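Aggregation suppressing protein (Salmonella enterica subsp. enterica serovar Typhimurium, PDB 4ZJ9) probably acts as a chaperone of the small heat shock protein (Hsp20) family, suppressing aggregation of other proteins under stress. Local coordinates at residues Leu71-Val76 against Ala117-Ala122; Leu59-Pro64 against Phe107-Ser112. All blocks are in the same frame, centred on the assembly; numbering follows the deposited sequence.

Contact 1: residues Leu71-Val76 against Ala117-Ala122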
loop_
_atom_site.group_PDB
_atom_site.type_symbol
_atom_site.label_atom_id
_atom_site.label_comp_id
_atom_site.label_asym_id
_atom_site.label_seq_id
_atom_site.Cartn_x
_atom_site.Cartn_y
_atom_site.Cartn_z
ATOM N N LEU A 71 -6.604 -11.618 4.558
ATOM C CA LEU A 71 -6.519 -10.872 5.801
ATOM C C LEU A 71 -7.542 -11.336 6.794
ATOM O O LEU A 71 -8.691 -11.559 6.428
ATOM C CB LEU A 71 -6.645 -9.350 5.549
ATOM C CG LEU A 71 -5.546 -8.701 4.708
ATOM C CD1 LEU A 71 -5.906 -7.269 4.278
ATOM C CD2 LEU A 71 -4.219 -8.733 5.451
ATOM N N GLU A 72 -7.137 -11.462 8.055
ATOM C CA GLU A 72 -8.067 -11.856 9.093
ATOM C C GLU A 72 -7.844 -11.098 10.339
ATOM O O GLU A 72 -6.726 -10.699 10.634
ATOM C CB GLU A 72 -8.008 -13.343 9.283
ATOM C CG GLU A 72 -8.978 -13.951 8.276
ATOM C CD GLU A 72 -9.131 -15.433 8.345
ATOM O OE1 GLU A 72 -9.094 -16.004 9.466
ATOM O OE2 GLU A 72 -9.321 -15.995 7.246
ATOM N N ILE A 73 -8.949 -10.732 10.979
ATOM C CA ILE A 73 -8.903 -10.040 12.224
ATOM C C ILE A 73 -9.742 -10.871 13.142
ATOM O O ILE A 73 -10.776 -11.414 12.720
ATOM C CB ILE A 73 -9.396 -8.574 12.173
ATOM C CG1 ILE A 73 -10.837 -8.486 11.709
ATOM C CG2 ILE A 73 -8.602 -7.767 11.165
ATOM C CD1 ILE A 73 -11.424 -7.105 11.888
ATOM N N GLU A 74 -9.252 -11.048 14.366
ATOM C CA GLU A 74 -10.005 -11.808 15.353
ATOM C C GLU A 74 -9.583 -11.283 16.709
ATOM O O GLU A 74 -8.441 -10.820 16.895
ATOM C CB GLU A 74 -9.752 -13.309 15.229
ATOM C CG GLU A 74 -8.490 -13.766 15.949
ATOM C CD GLU A 74 -8.029 -15.167 15.556
ATOM O OE1 GLU A 74 -8.881 -16.093 15.487
ATOM O OE2 GLU A 74 -6.801 -15.328 15.325
ATOM N N THR A 75 -10.540 -11.298 17.627
ATOM C CA THR A 75 -10.323 -10.904 19.023
ATOM C C THR A 75 -10.291 -12.240 19.804
ATOM O O THR A 75 -11.202 -13.027 19.718
ATOM C CB THR A 75 -11.468 -9.970 19.477
ATOM O OG1 THR A 75 -12.693 -10.434 18.897
ATOM C CG2 THR A 75 -11.290 -8.535 18.950
ATOM N N VAL A 76 -9.199 -12.510 20.492
ATOM C CA VAL A 76 -9.003 -13.745 21.203
ATOM C C VAL A 76 -8.286 -13.483 22.535
ATOM O O VAL A 76 -7.172 -12.965 22.561
ATOM C CB VAL A 76 -8.204 -14.698 20.314
ATOM C CG1 VAL A 76 -7.263 -15.586 21.119
ATOM C CG2 VAL A 76 -9.167 -15.521 19.487
ATOM N N ALA A 117 -12.987 -3.338 25.362
ATOM C CA ALA A 117 -12.935 -2.721 24.038
ATOM C C ALA A 117 -13.372 -3.694 22.957
ATOM O O ALA A 117 -13.210 -4.915 23.084
ATOM C CB ALA A 117 -11.537 -2.182 23.749
ATOM N N LYS A 118 -13.945 -3.145 21.887
ATOM C CA LYS A 118 -14.458 -3.945 20.762
ATOM C C LYS A 118 -13.915 -3.366 19.468
ATOM O O LYS A 118 -13.755 -2.140 19.344
ATOM C CB LYS A 118 -16.001 -3.911 20.669
ATOM N N VAL A 119 -13.708 -4.251 18.496
ATOM C CA VAL A 119 -13.419 -3.815 17.112
ATOM C C VAL A 119 -14.752 -3.605 16.404
ATOM O O VAL A 119 -15.521 -4.537 16.301
ATOM C CB VAL A 119 -12.373 -4.714 16.356
ATOM C CG1 VAL A 119 -12.140 -6.039 17.050
ATOM C CG2 VAL A 119 -12.722 -4.877 14.872
ATOM N N ASN A 120 -15.001 -2.375 15.926
ATOM C CA ASN A 120 -16.300 -1.989 15.325
ATOM C C ASN A 120 -16.353 -2.308 13.845
ATOM O O ASN A 120 -17.296 -2.957 13.391
ATOM C CB ASN A 120 -16.675 -0.524 15.631
ATOM C CG ASN A 120 -17.242 -0.363 17.043
ATOM N N ASN A 121 -15.335 -1.885 13.104
ATOM C CA ASN A 121 -15.158 -2.339 11.711
ATOM C C ASN A 121 -13.698 -2.427 11.336
ATOM O O ASN A 121 -12.803 -1.801 12.019
ATOM C CB ASN A 121 -15.904 -1.446 10.687
ATOM C CG ASN A 121 -15.513 0.020 10.775
ATOM O OD1 ASN A 121 -14.325 0.374 10.732
ATOM N ND2 ASN A 121 -16.512 0.885 10.898
ATOM N N ALA A 122 -13.453 -3.233 10.294
ATOM C CA ALA A 122 -12.149 -3.236 9.602
ATOM C C ALA A 122 -12.390 -3.027 8.110
ATOM O O ALA A 122 -13.083 -3.781 7.480
ATOM C CB ALA A 122 -11.394 -4.494 9.861
#

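Contact 2: residues Leu59-Pro64 against Phe107-Ser112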
loop_
_atom_site.group_PDB
_atom_site.type_symbol
_atom_site.label_atom_id
_atom_site.label_comp_id
_atom_site.label_asym_id
_atom_site.label_seq_id
_atom_site.Cartn_x
_atom_site.Cartn_y
_atom_site.Cartn_z
ATOM N N LEU A 59 -6.493 1.948 14.275
ATOM C CA LEU A 59 -5.302 1.254 13.856
ATOM C C LEU A 59 -5.287 1.260 12.340
ATOM O O LEU A 59 -6.277 0.890 11.673
ATOM C CB LEU A 59 -5.346 -0.196 14.365
ATOM C CG LEU A 59 -4.272 -1.094 13.796
ATOM C CD1 LEU A 59 -2.909 -0.674 14.311
ATOM C CD2 LEU A 59 -4.642 -2.515 14.193
ATOM N N THR A 60 -4.177 1.688 11.779
ATOM C CA THR A 60 -3.999 1.636 10.329
ATOM C C THR A 60 -2.811 0.778 9.982
ATOM O O THR A 60 -1.672 1.061 10.396
ATOM C CB THR A 60 -3.778 3.105 9.790
ATOM O OG1 THR A 60 -4.952 3.852 10.099
ATOM C CG2 THR A 60 -3.590 3.131 8.306
ATOM N N VAL A 61 -3.053 -0.267 9.189
ATOM C CA VAL A 61 -1.975 -1.132 8.779
ATOM C C VAL A 61 -1.746 -0.978 7.269
ATOM O O VAL A 61 -2.685 -1.014 6.486
ATOM C CB VAL A 61 -2.307 -2.595 9.100
ATOM C CG1 VAL A 61 -1.095 -3.497 8.855
ATOM C CG2 VAL A 61 -2.728 -2.702 10.543
ATOM N N SER A 62 -0.471 -0.809 6.898
ATOM C CA SER A 62 -0.065 -0.661 5.476
ATOM C C SER A 62 -0.011 -2.064 4.843
ATOM O O SER A 62 0.828 -2.869 5.232
ATOM C CB SER A 62 1.302 -0.012 5.320
ATOM O OG SER A 62 1.594 0.194 3.901
ATOM N N VAL A 63 -0.943 -2.360 3.935
ATOM C CA VAL A 63 -1.048 -3.680 3.361
ATOM C C VAL A 63 -1.280 -3.563 1.825
ATOM O O VAL A 63 -2.290 -4.050 1.302
ATOM C CB VAL A 63 -2.136 -4.540 4.024
ATOM C CG1 VAL A 63 -1.651 -5.033 5.399
ATOM C CG2 VAL A 63 -3.415 -3.786 4.075
ATOM N N PRO A 64 -0.313 -2.945 1.094
ATOM C CA PRO A 64 -0.585 -2.728 -0.342
ATOM C C PRO A 64 -0.538 -4.070 -1.053
ATOM O O PRO A 64 0.267 -4.942 -0.669
ATOM C CB PRO A 64 0.536 -1.803 -0.755
ATOM C CG PRO A 64 1.657 -2.034 0.231
ATOM C CD PRO A 64 0.921 -2.293 1.518
ATOM N N PHE A 107 2.231 -12.074 7.865
ATOM C CA PHE A 107 2.524 -11.356 9.094
ATOM C C PHE A 107 1.452 -11.601 10.138
ATOM O O PHE A 107 0.394 -12.147 9.837
ATOM C CB PHE A 107 2.601 -9.863 8.820
ATOM C CG PHE A 107 1.301 -9.269 8.351
ATOM C CD1 PHE A 107 0.994 -9.197 6.995
ATOM C CD2 PHE A 107 0.402 -8.745 9.265
ATOM C CE1 PHE A 107 -0.195 -8.615 6.578
ATOM C CE2 PHE A 107 -0.773 -8.154 8.850
ATOM C CZ PHE A 107 -1.092 -8.138 7.504
ATOM N N GLN A 108 1.748 -11.214 11.363
ATOM C CA GLN A 108 0.792 -11.216 12.416
ATOM C C GLN A 108 1.141 -10.104 13.379
ATOM O O GLN A 108 2.252 -10.045 13.947
ATOM C CB GLN A 108 0.715 -12.557 13.135
ATOM C CG GLN A 108 -0.603 -12.676 13.887
ATOM C CD GLN A 108 -0.474 -13.372 15.211
ATOM O OE1 GLN A 108 0.186 -12.860 16.123
ATOM N NE2 GLN A 108 -1.099 -14.541 15.328
ATOM N N LEU A 109 0.175 -9.199 13.512
ATOM C CA LEU A 109 0.237 -8.113 14.432
ATOM C C LEU A 109 -0.721 -8.450 15.569
ATOM O O LEU A 109 -1.714 -9.066 15.339
ATOM C CB LEU A 109 -0.132 -6.815 13.729
ATOM C CG LEU A 109 0.790 -6.429 12.582
ATOM C CD1 LEU A 109 0.291 -5.123 12.041
ATOM C CD2 LEU A 109 2.237 -6.242 13.045
ATOM N N SER A 110 -0.370 -8.074 16.796
ATOM C CA SER A 110 -1.174 -8.365 18.011
ATOM C C SER A 110 -1.278 -7.135 18.848
ATOM O O SER A 110 -0.273 -6.425 19.065
ATOM C CB SER A 110 -0.522 -9.486 18.796
ATOM O OG SER A 110 -0.880 -10.730 18.207
ATOM N N PHE A 111 -2.485 -6.784 19.237
ATOM C CA PHE A 111 -2.688 -5.588 20.100
ATOM C C PHE A 111 -3.601 -5.925 21.226
ATOM O O PHE A 111 -4.720 -6.391 21.006
ATOM C CB PHE A 111 -3.242 -4.384 19.298
ATOM C CG PHE A 111 -2.430 -4.048 18.072
ATOM C CD1 PHE A 111 -2.636 -4.745 16.880
ATOM C CD2 PHE A 111 -1.430 -3.073 18.130
ATOM C CE1 PHE A 111 -1.875 -4.467 15.759
ATOM C CE2 PHE A 111 -0.668 -2.784 17.010
ATOM C CZ PHE A 111 -0.878 -3.494 15.820
ATOM N N SER A 112 -3.130 -5.721 22.455
ATOM C CA SER A 112 -3.975 -5.965 23.642
ATOM C C SER A 112 -5.093 -4.917 23.625
ATOM O O SER A 112 -4.860 -3.744 23.331
ATOM C CB SER A 112 -3.163 -5.888 24.959
ATOM O OG SER A 112 -3.466 -7.025 25.758
#

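Contact 1: residues Leu71-Val76 against Ala117-Ala122
Ile-73 lays its terminal methyl CD1 between Val-119 and Ala-122, so one carbon serves two residues of the facing strand. CD1 is 3.3 Å from Ala-122 CB, and 3.9 Å from Val-119 CG2, an ordinary apolar distance. The torsions explain the reach: CG1 of Ile-73 sits between the backbone N and the carbonyl carbon (chi1 60°), and an extended second torsion then carries CD1 across to the other strand. Two residues further along the strand, Thr-75 CG2 meets Val-119 CG1 at 3.3 Å; the two side chains cross obliquely. Both 3.3 Å pairs are closer than carbons usually come, and Val-119 has a first torsion well away from a staggered position, so the exact placing of these methyls is doubtful, though the pairing of residues is not. Val-119 thus divides its two branches, CG2 for Ile-73 and CG1 for Thr-75.

The strand axes pass 8.6 Å apart with their N-to-C directions at 153°, too far for backbone pairing and close to antiparallel. Two sheets of the sandwich therefore meet here through side chains alone, each by an outermost strand. Residues 71-76 pair instead with strand 79-84, and 118-122 with strand 128-134, while Val-119 also packs on Leu-80 and Val-131.

In related small heat shock proteins the corresponding edge groove receives the Ile-X-Ile/Val motif of a C-terminal extension. Ile-73, Val-119 and Ala-122 also touch a neighbouring molecule in the crystal. With no buried residue among the four that touch, the chemistry implies a partly exposed apolar groove floor, consistent with such a docking site.

Contact 2: residues Leu59-Pro64 against Phe107-Ser112
Backbone hydrogen bonding of Leu-59 to Val-131 in the adjacent strand holds the residue from which the packing on Phe-111 starts. Both methyls of Leu-59 reach the ring: CD2 lies 3.7 Å from Phe-111 CE1, and CD1 lies 3.8 Å from Phe-111 CZ. The CD1 approach has CH-pi character, since this methyl is 4.2 Å from the Phe-111 centroid and 29° off the ring normal, hence off-centre. The fork gets there because CG of Leu-59 stands opposite its backbone N (chi1 170°), with the two side chains advancing from opposite directions.

Two residues along each strand, Val-61 and Leu-109 meet tip to tip. Leu-109 CD1 is shared by both branches of the valine, at 3.8 Å from Val-61 CG1 and 4.1 Å from Val-61 CG2. At the far end Val-63 crosses Phe-107 at about a right angle, and its CG1 approaches that ring obliquely, 3.8 Å from Phe-107 CZ.

Such a ladder of alternate residues follows from the backbone geometry. The touching parts run 177° apart, almost exactly antiparallel, and Val-61 CA is 9.3 Å from Leu-109 CA, the spacing of facing sheets rather than of neighbouring strands. Further rings pack on the aromatic ends: Phe-107 meets Trp-66 and Phe-111 meets Tyr-47, both edge-to-face. The outward side of segment 59-64 packs against the second subunit, where Thr-60 touches Ile-102 of that subunit.

Every pair across the contact joins carbon to carbon, and five of the six touching residues are buried. That chemistry implies an interior of the beta sandwich held by dispersion and desolvation, while the backbone of 59-63 bonds to neighbouring parts of its own sheet, as Val-61 does with Leu-129.

In the fold
From the N terminus, the chain runs through 59-64 into 71-76, passes through strand 79-84 and the long excursion carrying strand 97-100, then returns as 107-112, where contact 2 closes a loop of 42 intervening residues. After a short connection it enters 117-122, and contact 1 closes a second loop of 40 residues. The two loops cross, since their segments alternate along the chain. Each contact ties the four-stranded sheet to the three-stranded one: contact 2 in the interior, contact 1 at the open edge. Their centres lie about 11 Å apart, and Leu-71, on the same strand as contact 1, reaches contact 2, its CD2 packing 3.8 Å from Phe-107 CZ. Both join the two sheets of the immunoglobulin-like sandwich of the alpha-crystallin domain.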